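Local coordinates for cytokinesis protein 2 (Saccharomyces cerevisiae, PDB 4WPE), which mediates the cytoskeletal rearrangements of cytokinesis in budding yeast, forming rings that coincide with the septins and later the actin ring, and is represented here by its F-BAR domain, at residues T256-L259 against N260-T263. Numbering follows the deposited sequence.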
loop_
_atom_site.group_PDB
_atom_site.type_symbol
_atom_site.label_atom_id
_atom_site.label_comp_id
_atom_site.label_asym_id
_atom_site.label_seq_id
_atom_site.Cartn_x
_atom_site.Cartn_y
_atom_site.Cartn_z
ATOM N N THR A 256 2.351 -19.305 3.509
ATOM C CA THR A 256 2.561 -20.415 2.591
ATOM C C THR A 256 3.003 -21.681 3.335
ATOM O O THR A 256 2.485 -22.767 3.075
ATOM C CB THR A 256 3.606 -20.057 1.513
ATOM O OG1 THR A 256 3.063 -19.070 0.625
ATOM C CG2 THR A 256 3.992 -21.288 0.709
ATOM N N ASN A 257 3.944 -21.530 4.267
ATOM C CA ASN A 257 4.527 -22.667 4.988
ATOM C C ASN A 257 3.537 -23.477 5.813
ATOM O O ASN A 257 3.766 -24.663 6.072
ATOM C CB ASN A 257 5.661 -22.199 5.915
ATOM C CG ASN A 257 6.904 -21.796 5.165
ATOM O OD1 ASN A 257 7.217 -22.359 4.117
ATOM N ND2 ASN A 257 7.632 -20.822 5.704
ATOM N N HIS A 258 2.456 -22.825 6.232
ATOM C CA HIS A 258 1.448 -23.431 7.095
ATOM C C HIS A 258 0.195 -23.863 6.347
ATOM O O HIS A 258 -0.570 -24.712 6.823
ATOM C CB HIS A 258 1.059 -22.461 8.210
ATOM C CG HIS A 258 -0.281 -22.737 8.805
ATOM N ND1 HIS A 258 -0.462 -23.655 9.825
ATOM C CD2 HIS A 258 -1.507 -22.206 8.574
ATOM C CE1 HIS A 258 -1.729 -23.698 10.165
ATOM N NE2 HIS A 258 -2.391 -22.815 9.419
ATOM N N LEU A 259 -0.031 -23.239 5.197
ATOM C CA LEU A 259 -1.071 -23.695 4.289
ATOM C C LEU A 259 -0.703 -25.065 3.744
ATOM O O LEU A 259 -1.573 -25.864 3.396
ATOM C CB LEU A 259 -1.279 -22.719 3.130
ATOM C CG LEU A 259 -2.062 -21.424 3.319
ATOM C CD1 LEU A 259 -1.870 -20.499 2.123
ATOM C CD2 LEU A 259 -3.528 -21.768 3.503
ATOM N N ASN A 260 0.599 -25.320 3.664
ATOM C CA ASN A 260 1.101 -26.596 3.177
ATOM C C ASN A 260 1.400 -27.571 4.314
ATOM O O ASN A 260 1.884 -28.675 4.074
ATOM C CB ASN A 260 2.361 -26.390 2.326
ATOM C CG ASN A 260 2.065 -25.778 0.962
ATOM O OD1 ASN A 260 1.003 -25.199 0.739
ATOM N ND2 ASN A 260 3.013 -25.912 0.040
ATOM N N SER A 261 1.109 -27.167 5.548
ATOM C CA SER A 261 1.414 -28.004 6.707
ATOM C C SER A 261 0.290 -28.984 7.035
ATOM O O SER A 261 0.480 -29.919 7.817
ATOM C CB SER A 261 1.709 -27.141 7.935
ATOM O OG SER A 261 0.525 -26.560 8.455
ATOM N N PHE A 262 -0.881 -28.769 6.446
ATOM C CA PHE A 262 -2.021 -29.629 6.728
ATOM C C PHE A 262 -2.876 -29.882 5.494
ATOM O O PHE A 262 -2.799 -29.149 4.505
ATOM C CB PHE A 262 -2.883 -29.021 7.839
ATOM C CG PHE A 262 -3.708 -27.843 7.397
ATOM C CD1 PHE A 262 -5.043 -27.999 7.074
ATOM C CD2 PHE A 262 -3.149 -26.580 7.313
ATOM C CE1 PHE A 262 -5.806 -26.921 6.669
ATOM C CE2 PHE A 262 -3.907 -25.497 6.910
ATOM C CZ PHE A 262 -5.239 -25.669 6.586
ATOM N N THR A 263 -3.684 -30.935 5.563
ATOM C CA THR A 263 -4.641 -31.258 4.513
ATOM C C THR A 263 -6.048 -31.313 5.100
ATOM O O THR A 263 -6.216 -31.434 6.316
ATOM C CB THR A 263 -4.322 -32.605 3.833
ATOM O OG1 THR A 263 -4.599 -33.682 4.740
ATOM C CG2 THR A 263 -2.865 -32.664 3.404
#
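H258 and S261 meet at the C-terminal end of helix 170-259, one of the long helices of the F-BAR domain, where the chain runs out into a loop before helix 264-275. The last i to i+4 bond joins N260 N to T256 O at 3.2 Å. After it, H258 O takes a hydrogen bond from S261 OG (2.7 Å) and a weak one from S261 N, three residues on. S261 reaches that oxygen with OG set between its own backbone N and carbonyl carbon, and OG arrives well off the C=O line, at 117°. H258 CG stands anti to the backbone N (chi1 158°), and the ring lies obliquely to that of F262, with planes at 43° and centroids 5.5 Å apart. K77, on helix 76-162, touches the side chains of both. Cutting H258 back to an alanine is likely to leave the F262 ring without this neighbour and open a gap beside K77 and T81. F262 also packs on I227 of the second subunit, whose Q231 NE2 hydrogen-bonds to the carbonyl oxygens of L259 and F262. At the F262 rim, CD2 sits 3.2 Å from H258 O, which lies near the ring plane.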